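Local coordinates for GH5 (Bacteroidetes bacterium AC2a, PDB 4YHE), which is a family 5 glycoside hydrolase, an endoglucanase-type cellulase that probably cleaves beta-1,4-glucosidic bonds in cellulose and related polysaccharides, at residues A[139-144]-A[192-197]; A[210-214]-A[225-229]; A[248-254]-A[297-301]; A[256-262]-A[384-389]. One frame throughout, in Å; residues are numbered along the deposited sequence.

Interaction 1: residues A[139-144]-A[192-197]; sequences LTMIWL and VCVDAI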
# COMPACT_ATOMS: atom_id res chain seq x y z
N LEU A 139 -15.83 6.70 -10.79
CA LEU A 139 -14.97 5.52 -10.58
C LEU A 139 -14.99 4.59 -11.77
O LEU A 139 -13.95 4.11 -12.22
CB LEU A 139 -15.38 4.76 -9.29
CG LEU A 139 -14.91 5.32 -7.93
CD1 LEU A 139 -15.58 4.58 -6.79
CD2 LEU A 139 -13.38 5.24 -7.78
N THR A 140 -16.19 4.33 -12.29
CA THR A 140 -16.33 3.51 -13.46
C THR A 140 -15.61 4.12 -14.69
O THR A 140 -14.84 3.43 -15.37
CB THR A 140 -17.83 3.25 -13.78
OG1 THR A 140 -18.46 2.61 -12.65
CG2 THR A 140 -17.97 2.40 -15.00
N MET A 141 -15.85 5.40 -14.96
CA MET A 141 -15.19 6.03 -16.12
C MET A 141 -13.66 6.05 -16.00
O MET A 141 -12.92 5.85 -16.99
CB MET A 141 -15.73 7.46 -16.29
CG MET A 141 -17.20 7.51 -16.69
SD MET A 141 -17.56 6.64 -18.24
CE MET A 141 -17.94 4.95 -17.80
N ILE A 142 -13.17 6.27 -14.78
CA ILE A 142 -11.75 6.31 -14.55
C ILE A 142 -11.12 4.95 -14.74
O ILE A 142 -10.16 4.80 -15.53
CB ILE A 142 -11.39 6.92 -13.18
CG1 ILE A 142 -11.72 8.41 -13.18
CG2 ILE A 142 -9.91 6.70 -12.88
CD1 ILE A 142 -11.49 9.08 -11.85
N TRP A 143 -11.65 3.94 -14.07
CA TRP A 143 -11.09 2.61 -14.20
C TRP A 143 -11.24 2.02 -15.62
O TRP A 143 -10.39 1.26 -16.08
CB TRP A 143 -11.63 1.66 -13.11
CG TRP A 143 -10.81 1.75 -11.85
CD1 TRP A 143 -11.22 2.17 -10.61
CD2 TRP A 143 -9.42 1.45 -11.72
NE1 TRP A 143 -10.21 2.09 -9.73
CE2 TRP A 143 -9.07 1.69 -10.38
CE3 TRP A 143 -8.43 1.01 -12.62
CZ2 TRP A 143 -7.77 1.54 -9.90
CZ3 TRP A 143 -7.14 0.81 -12.13
CH2 TRP A 143 -6.81 1.08 -10.78
N LEU A 144 -12.32 2.38 -16.31
CA LEU A 144 -12.46 1.97 -17.70
C LEU A 144 -11.30 2.50 -18.55
O LEU A 144 -10.72 1.76 -19.33
CB LEU A 144 -13.78 2.47 -18.27
CG LEU A 144 -15.01 1.60 -18.07
CD1 LEU A 144 -16.23 2.34 -18.62
CD2 LEU A 144 -14.85 0.25 -18.78
N VAL A 192 -17.93 -1.79 -7.86
CA VAL A 192 -17.97 -0.92 -9.04
C VAL A 192 -16.60 -0.83 -9.75
O VAL A 192 -16.53 -0.91 -10.97
CB VAL A 192 -18.54 0.45 -8.63
CG1 VAL A 192 -18.16 1.56 -9.59
CG2 VAL A 192 -20.06 0.34 -8.50
N CYS A 193 -15.51 -0.73 -8.98
CA CYS A 193 -14.17 -0.68 -9.56
C CYS A 193 -13.84 -1.99 -10.27
O CYS A 193 -13.36 -1.96 -11.40
CB CYS A 193 -13.10 -0.31 -8.51
SG CYS A 193 -13.32 1.37 -7.88
N VAL A 194 -14.08 -3.12 -9.60
CA VAL A 194 -13.85 -4.43 -10.20
C VAL A 194 -14.68 -4.59 -11.50
O VAL A 194 -14.15 -5.00 -12.53
CB VAL A 194 -14.17 -5.57 -9.19
CG1 VAL A 194 -14.13 -6.93 -9.87
CG2 VAL A 194 -13.18 -5.55 -8.03
N ASP A 195 -15.95 -4.22 -11.46
CA ASP A 195 -16.82 -4.31 -12.63
C ASP A 195 -16.17 -3.55 -13.81
O ASP A 195 -15.98 -4.10 -14.90
CB ASP A 195 -18.20 -3.72 -12.33
CG ASP A 195 -19.05 -4.59 -11.37
OD1 ASP A 195 -18.70 -5.76 -11.05
OD2 ASP A 195 -20.08 -4.06 -10.93
N ALA A 196 -15.81 -2.29 -13.56
CA ALA A 196 -15.17 -1.41 -14.56
C ALA A 196 -13.89 -2.01 -15.16
O ALA A 196 -13.70 -2.01 -16.39
CB ALA A 196 -14.88 -0.05 -13.97
N ILE A 197 -13.03 -2.53 -14.30
CA ILE A 197 -11.78 -3.12 -14.74
C ILE A 197 -12.03 -4.32 -15.66
O ILE A 197 -11.43 -4.44 -16.74
CB ILE A 197 -10.89 -3.49 -13.54
CG1 ILE A 197 -10.44 -2.19 -12.84
CG2 ILE A 197 -9.68 -4.31 -13.97
CD1 ILE A 197 -9.88 -2.36 -11.43
O HOH W 1 -18.45 -0.24 -12.77
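The indole of W143 is the flat group between these two helices. I197 lies over one face: its CD1 sits 4.0 Å from the centroid of the six-membered ring of W143, 21° off the ring normal, as a CH-pi contact displaced toward the rim. The two side chains run side by side and point the same way, which brings I197 CG1 along the ring as well, 3.8 Å from W143 CE3. The sulfur of C193 approaches the ring obliquely, as a Cys sulfur-aromatic contact, with SG 3.5 Å from W143 CD1. The ring also meets F159 of strand 157-160, and W143 NE1 donates to the backbone O of T161, which fixes the rotation of the indole. Helices 129-149 and 181-199 are consecutive outer helices of a (beta/alpha)8 barrel, separated in the chain by strand 157-160. Their short segments approach to 8.2 Å between axes and cross at -38°. Such closeness suits A196, whose small CB fits against W143 CB at 3.8 Å, close to where the two backbones come nearest, at T140 and A196. L139 CD2 also meets the sulfur, 3.9 Å from C193 SG, roughly at right angles to the direction of the indole. Toward solvent the seam turns polar. T140 holds OG1 beside its own backbone N (chi1 -58°), where it can bond back to the O of K136; V192 CG1 crosses it at about a right angle, 3.2 Å from OG1 of T140. One water donates to both T140 OG1 and V192 O, joining the helices where no direct hydrogen bond does.

Interaction 2: residues A[210-214]-A[225-229]; sequences GVPGY and LVLPE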
# COMPACT_ATOMS: atom_id res chain seq x y z
N GLY A 210 -6.27 -5.69 -6.47
CA GLY A 210 -6.20 -5.50 -5.01
C GLY A 210 -7.37 -4.66 -4.55
O GLY A 210 -7.66 -3.64 -5.14
N VAL A 211 -8.04 -5.11 -3.49
CA VAL A 211 -9.14 -4.34 -2.91
C VAL A 211 -8.88 -4.12 -1.40
O VAL A 211 -8.48 -5.04 -0.68
CB VAL A 211 -10.51 -5.01 -3.12
CG1 VAL A 211 -10.90 -5.01 -4.57
CG2 VAL A 211 -10.56 -6.42 -2.55
N PRO A 212 -9.14 -2.88 -0.92
CA PRO A 212 -8.88 -2.61 0.50
C PRO A 212 -10.12 -2.52 1.33
O PRO A 212 -11.22 -2.30 0.78
CB PRO A 212 -8.21 -1.25 0.44
CG PRO A 212 -8.90 -0.55 -0.65
CD PRO A 212 -9.20 -1.62 -1.69
N GLY A 213 -9.93 -2.67 2.65
CA GLY A 213 -10.97 -2.41 3.64
C GLY A 213 -10.82 -1.00 4.24
O GLY A 213 -10.00 -0.20 3.78
N TYR A 214 -11.61 -0.72 5.27
CA TYR A 214 -11.75 0.63 5.79
C TYR A 214 -10.40 1.19 6.25
O TYR A 214 -9.73 0.58 7.09
CB TYR A 214 -12.72 0.66 6.97
CG TYR A 214 -13.16 2.06 7.32
CD1 TYR A 214 -14.27 2.63 6.73
CD2 TYR A 214 -12.45 2.81 8.24
CE1 TYR A 214 -14.68 3.91 7.06
CE2 TYR A 214 -12.83 4.08 8.56
CZ TYR A 214 -13.95 4.63 7.98
OH TYR A 214 -14.29 5.91 8.35
N LEU A 225 -14.70 -6.26 5.23
CA LEU A 225 -14.53 -6.28 3.80
C LEU A 225 -15.31 -7.44 3.20
O LEU A 225 -15.26 -8.57 3.69
CB LEU A 225 -13.05 -6.44 3.40
CG LEU A 225 -12.77 -6.66 1.90
CD1 LEU A 225 -11.48 -5.97 1.52
CD2 LEU A 225 -12.70 -8.14 1.54
N VAL A 226 -16.01 -7.12 2.12
CA VAL A 226 -16.66 -8.09 1.27
C VAL A 226 -15.91 -8.12 -0.05
O VAL A 226 -15.80 -7.11 -0.74
CB VAL A 226 -18.14 -7.76 1.06
CG1 VAL A 226 -18.80 -8.70 0.03
CG2 VAL A 226 -18.85 -7.95 2.38
N LEU A 227 -15.33 -9.28 -0.37
CA LEU A 227 -14.68 -9.45 -1.68
C LEU A 227 -15.69 -9.31 -2.80
O LEU A 227 -16.69 -10.02 -2.82
CB LEU A 227 -14.03 -10.82 -1.77
CG LEU A 227 -12.88 -11.02 -0.83
CD1 LEU A 227 -12.62 -12.51 -0.68
CD2 LEU A 227 -11.64 -10.31 -1.36
N PRO A 228 -15.45 -8.40 -3.77
CA PRO A 228 -16.45 -8.25 -4.83
C PRO A 228 -16.74 -9.54 -5.60
O PRO A 228 -15.89 -10.42 -5.71
CB PRO A 228 -15.81 -7.21 -5.77
CG PRO A 228 -15.00 -6.34 -4.83
CD PRO A 228 -14.46 -7.30 -3.79
N GLU A 229 -17.96 -9.64 -6.10
CA GLU A 229 -18.31 -10.69 -7.07
C GLU A 229 -17.54 -10.44 -8.36
O GLU A 229 -17.56 -9.32 -8.86
CB GLU A 229 -19.80 -10.67 -7.34
CG GLU A 229 -20.64 -11.10 -6.16
CD GLU A 229 -20.40 -12.56 -5.79
OE1 GLU A 229 -20.69 -13.45 -6.62
OE2 GLU A 229 -19.90 -12.83 -4.67
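A chain leaving barrel strand 209-212 passes through helix 218-224 and comes back along the outside toward strand 236-242, and this contact is where the returning residues 225-229 cover the strand end they left. The touching parts run nearly opposite ways, their end-to-end directions 153° apart. V211 carries most of it from the strand side. Its CG2 lies between its own backbone N and carbonyl carbon, and from there meets three partners at similar distance: it is 4.2 Å from P228 CD, with L225 CD1 and L227 CD2 equally far. Toward P228 the valine reaches end-on, whereas L225 crosses it at about a right angle. A compact branched residue suits this place because one methyl serves all three neighbours. L225 has CG anti to its backbone N (chi1 172°), and its CD1 lies on the main chain just beyond V211, 3.7 Å from P212 C and 3.8 Å from G213 N. G213, with no side chain, lets L225 lie directly against the main chain. No hydrogen bond crosses the pair, so apolar contact alone joins the two segments. Helix 181-199 packs over the same residues: N190 touches both V211 and P228, and its ND2 bonds P212 O. L227 and P228 lean on V238 and L236 of the next strand, completing a beta-alpha-beta crossover, the repeating connection of the TIM barrel.

Interaction 3: residues A[248-254]-A[297-301]; sequences YAGSAKY and GAVRR
The guanidinium of R301 lies nearly flat on the ring of Y248, planes 20° apart and centres 4.3 Å apart, an off-centre cation-pi stack with NH2 over the ring face. Within its own plane the same group grips Y248 O with both terminal nitrogens. NH2 reaches Y248 O at 2.8 Å, and NH1, at 3.1 Å, comes from the same face of the carbonyl. R301 bends at chi2 and chi3, which also lets NE bond V299 O at 2.8 Å, while V299 CG2 covers the guanidinium face opposite the tyrosine. Only arginine offers so many in-plane N-H groups with two flat faces; a leucine here would probably strip Y248 O of both donors and leave the ring without its cationic cover. Alongside, V299 N donates nearly straight to A249 O at 2.9 Å, and the methyls of A249 and A298 meet at 3.8 Å, small enough to let the CA atoms of A249 and A298 come within 4.0 Å. Both segments follow barrel strands, 236-242 and 291-296, at the barrel end where family 5 enzymes carry their active site. Helix 304-323 backs them: Y313 meets the Y248 ring edge-to-face and touches A298, while E307 accepts from R301 N.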
# COMPACT_ATOMS: atom_id res chain seq x y z
N TYR A 248 5.36 4.18 17.73
CA TYR A 248 6.73 3.76 17.41
C TYR A 248 7.10 4.03 15.95
O TYR A 248 8.06 4.76 15.66
CB TYR A 248 6.95 2.28 17.73
CG TYR A 248 8.30 1.86 17.21
CD1 TYR A 248 9.47 2.35 17.79
CD2 TYR A 248 8.39 1.08 16.07
CE1 TYR A 248 10.71 2.02 17.25
CE2 TYR A 248 9.63 0.74 15.53
CZ TYR A 248 10.79 1.23 16.10
OH TYR A 248 12.04 0.90 15.55
N ALA A 249 6.35 3.42 15.02
CA ALA A 249 6.72 3.42 13.61
C ALA A 249 6.48 4.71 12.86
O ALA A 249 7.26 5.06 11.95
CB ALA A 249 6.01 2.29 12.88
N GLY A 250 5.42 5.44 13.22
CA GLY A 250 4.98 6.58 12.47
C GLY A 250 5.29 7.92 13.12
O GLY A 250 5.99 8.74 12.52
N SER A 251 4.79 8.14 14.33
CA SER A 251 5.05 9.42 15.02
C SER A 251 6.40 9.44 15.69
O SER A 251 6.92 10.50 15.95
CB SER A 251 3.97 9.75 16.04
OG SER A 251 4.02 8.84 17.11
N ALA A 252 6.96 8.26 15.99
CA ALA A 252 8.24 8.15 16.71
C ALA A 252 8.26 8.86 18.06
O ALA A 252 9.28 9.43 18.44
CB ALA A 252 9.38 8.67 15.85
N LYS A 253 7.12 8.87 18.76
CA LYS A 253 7.13 9.29 20.13
C LYS A 253 7.99 8.35 20.96
O LYS A 253 8.64 8.79 21.94
CB LYS A 253 5.74 9.29 20.70
CG LYS A 253 4.89 10.45 20.22
CD LYS A 253 3.50 10.29 20.74
CE LYS A 253 2.52 11.18 20.03
NZ LYS A 253 2.74 12.60 20.29
N TYR A 254 7.96 7.08 20.61
CA TYR A 254 8.83 6.08 21.22
C TYR A 254 9.86 5.62 20.18
O TYR A 254 9.53 5.44 19.01
CB TYR A 254 7.99 4.90 21.68
CG TYR A 254 6.94 5.25 22.71
CD1 TYR A 254 5.68 5.71 22.32
CD2 TYR A 254 7.21 5.16 24.07
CE1 TYR A 254 4.71 6.04 23.25
CE2 TYR A 254 6.25 5.48 25.02
CZ TYR A 254 4.99 5.93 24.60
OH TYR A 254 4.04 6.29 25.54
N GLY A 297 5.88 0.31 7.09
CA GLY A 297 7.17 0.86 7.40
C GLY A 297 7.27 1.43 8.78
O GLY A 297 6.30 1.42 9.55
N ALA A 298 8.46 1.94 9.06
CA ALA A 298 8.80 2.64 10.28
C ALA A 298 9.84 3.67 9.90
O ALA A 298 10.81 3.39 9.14
CB ALA A 298 9.37 1.68 11.33
N VAL A 299 9.72 4.85 10.50
CA VAL A 299 10.66 5.92 10.23
C VAL A 299 12.08 5.68 10.71
O VAL A 299 12.35 4.87 11.61
CB VAL A 299 10.16 7.28 10.73
CG1 VAL A 299 8.83 7.62 10.07
CG2 VAL A 299 10.09 7.35 12.26
N ARG A 300 13.00 6.40 10.09
CA ARG A 300 14.40 6.36 10.41
C ARG A 300 14.66 7.05 11.76
O ARG A 300 13.91 7.95 12.17
CB ARG A 300 15.20 7.08 9.31
CG ARG A 300 16.73 6.93 9.42
CD ARG A 300 17.46 7.62 8.28
NE ARG A 300 17.41 9.08 8.35
CZ ARG A 300 18.23 9.81 9.11
NH1 ARG A 300 19.13 9.24 9.91
NH2 ARG A 300 18.15 11.12 9.06
N ARG A 301 15.74 6.65 12.41
CA ARG A 301 16.13 7.25 13.69
C ARG A 301 17.49 7.93 13.62
O ARG A 301 18.40 7.45 12.93
CB ARG A 301 16.18 6.16 14.76
CG ARG A 301 15.00 5.22 14.74
CD ARG A 301 13.69 5.90 15.13
NE ARG A 301 12.57 5.27 14.42
CZ ARG A 301 11.35 5.06 14.92
NH1 ARG A 301 11.02 5.41 16.15
NH2 ARG A 301 10.44 4.48 14.15

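Interaction 4: residues A[256-262]-A[384-389]; sequences EWGHTGK and APESSR
The carboxylate of E256 receives an ST turn at the C-terminal tail, in which S387 OG accepts from R389 N. This is the tight part of a contact that pins the chain's last residues to the loop following helix 246-249. The extended glutamate divides its oxygens between two sets of donors. OE1 takes the S387 hydroxyl on its syn lone pair at 2.8 Å and, nearly along its C-O bond, the amide of K262 at 2.7 Å; D263 N joins them from beyond the segment. OE2 uses its own syn lone pair for S388 N, 2.9 Å away at an N-H...O angle of 160°. With an alanine in place of E256, S387 OG and the amides of K262 and S388 would probably lose their shared carboxylate, and the last residues of the tail would be held less firmly. T260 makes the second close bond: OG1, set between its backbone N and carbonyl carbon (chi1 61°), donates to P385 O at 2.6 Å in the carbonyl plane. It stands on the type I turn G258 to G261, whose first residue has a positive phi (93°) that glycine accommodates.

The outer side is looser. R389 NH1 reaches E256 OE2 only as a long salt bridge, 3.9 Å; the same nitrogen also pairs with D263, and NH2 with D306. K262 lays its aliphatic CG near S387 OG, while H259, stacked on Y381 and bonded to E270, touches A384 CB with CE1. Between turn and tail one water donates to T260 O at 2.8 Å and accepts from S387 N.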
# COMPACT_ATOMS: atom_id res chain seq x y z
N GLU A 256 12.11 2.78 20.66
CA GLU A 256 12.46 1.37 20.76
C GLU A 256 11.20 0.51 20.57
O GLU A 256 10.07 1.00 20.71
CB GLU A 256 13.17 1.12 22.10
CG GLU A 256 14.51 1.84 22.21
CD GLU A 256 15.30 1.58 23.50
OE1 GLU A 256 14.72 1.17 24.52
OE2 GLU A 256 16.54 1.82 23.48
N TRP A 257 11.39 -0.77 20.25
CA TRP A 257 10.28 -1.67 19.99
C TRP A 257 10.66 -3.08 20.34
O TRP A 257 11.81 -3.49 20.12
CB TRP A 257 9.86 -1.61 18.50
CG TRP A 257 8.70 -2.48 18.12
CD1 TRP A 257 7.36 -2.17 18.23
CD2 TRP A 257 8.75 -3.80 17.57
NE1 TRP A 257 6.60 -3.21 17.79
CE2 TRP A 257 7.42 -4.21 17.34
CE3 TRP A 257 9.80 -4.65 17.19
CZ2 TRP A 257 7.11 -5.44 16.79
CZ3 TRP A 257 9.48 -5.87 16.67
CH2 TRP A 257 8.15 -6.27 16.47
N GLY A 258 9.70 -3.80 20.91
CA GLY A 258 9.86 -5.20 21.23
C GLY A 258 10.35 -5.46 22.64
O GLY A 258 10.56 -4.54 23.45
N HIS A 259 10.61 -6.74 22.89
CA HIS A 259 10.84 -7.25 24.22
C HIS A 259 12.15 -6.77 24.84
O HIS A 259 12.25 -6.76 26.06
CB HIS A 259 10.75 -8.77 24.20
CG HIS A 259 11.95 -9.44 23.60
ND1 HIS A 259 12.14 -9.53 22.24
CD2 HIS A 259 12.99 -10.08 24.17
CE1 HIS A 259 13.25 -10.21 22.00
NE2 HIS A 259 13.79 -10.53 23.16
N THR A 260 13.13 -6.36 24.05
CA THR A 260 14.35 -5.77 24.62
C THR A 260 14.33 -4.25 24.71
O THR A 260 15.24 -3.63 25.26
CB THR A 260 15.62 -6.18 23.82
OG1 THR A 260 15.53 -5.72 22.46
CG2 THR A 260 15.78 -7.69 23.83
N GLY A 261 13.31 -3.62 24.14
CA GLY A 261 13.18 -2.16 24.23
C GLY A 261 12.77 -1.71 25.62
O GLY A 261 12.03 -2.39 26.30
N LYS A 262 13.22 -0.53 26.01
CA LYS A 262 12.70 0.14 27.19
C LYS A 262 11.80 1.34 26.83
O LYS A 262 10.78 1.56 27.47
CB LYS A 262 13.85 0.59 28.09
CG LYS A 262 14.70 -0.56 28.61
CD LYS A 262 13.99 -1.33 29.71
CE LYS A 262 14.84 -2.48 30.22
NZ LYS A 262 16.17 -1.99 30.69
N ALA A 384 17.47 -9.76 19.29
CA ALA A 384 17.02 -8.36 19.36
C ALA A 384 18.05 -7.46 20.05
O ALA A 384 18.71 -7.87 21.01
CB ALA A 384 15.70 -8.27 20.11
N PRO A 385 18.16 -6.20 19.61
CA PRO A 385 19.25 -5.36 20.12
C PRO A 385 19.05 -4.82 21.55
O PRO A 385 17.96 -4.86 22.13
CB PRO A 385 19.27 -4.21 19.12
CG PRO A 385 17.82 -4.07 18.70
CD PRO A 385 17.28 -5.47 18.67
N GLU A 386 20.12 -4.28 22.09
CA GLU A 386 20.12 -3.79 23.47
C GLU A 386 19.59 -2.36 23.60
O GLU A 386 19.96 -1.49 22.82
CB GLU A 386 21.57 -3.80 23.93
CG GLU A 386 21.81 -3.57 25.39
CD GLU A 386 23.23 -3.97 25.73
OE1 GLU A 386 24.16 -3.63 24.95
OE2 GLU A 386 23.40 -4.67 26.74
N SER A 387 18.73 -2.10 24.57
CA SER A 387 18.23 -0.76 24.76
C SER A 387 19.35 0.22 25.09
O SER A 387 20.35 -0.14 25.73
CB SER A 387 17.18 -0.73 25.87
OG SER A 387 16.90 0.60 26.24
N SER A 388 19.19 1.48 24.68
CA SER A 388 20.14 2.52 25.05
C SER A 388 19.52 3.46 26.10
O SER A 388 19.92 4.62 26.21
CB SER A 388 20.63 3.28 23.80
OG SER A 388 19.58 4.01 23.15
N ARG A 389 18.55 2.93 26.86
CA ARG A 389 17.92 3.64 27.99
C ARG A 389 17.73 2.77 29.25
O ARG A 389 18.15 1.61 29.31
CB ARG A 389 16.57 4.20 27.58
CG ARG A 389 16.66 5.36 26.60
CD ARG A 389 16.12 5.03 25.24
NE ARG A 389 16.30 6.15 24.31
CZ ARG A 389 15.72 6.25 23.12
NH1 ARG A 389 14.91 5.31 22.70
NH2 ARG A 389 15.95 7.31 22.35
O HOH W 2 18.18 2.53 21.47
O HOH W 3 17.73 -4.21 26.32

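Overall arrangement
From the N terminus, interaction 1 comes first, closing a loop that holds strand 157-160 and joining the two outer helices that precede and follow it. Interaction 2 follows in series, a short loop from strand 209-212 through helix 218-224; the two meet where V194, on helix 181-199, packs against V211 and P228. Interactions 3 and 4 lie on the other side of the chain's centre from interaction 1, with about 22 Å and 31 Å between nearest atoms. They cross: 256-262 follows 248-254 before 297-301 returns, and 384-389 comes last. Thus the loops after the sixth and seventh barrel strands are tied together, and the C terminus to the former, with Y248 resting against E256 and W257.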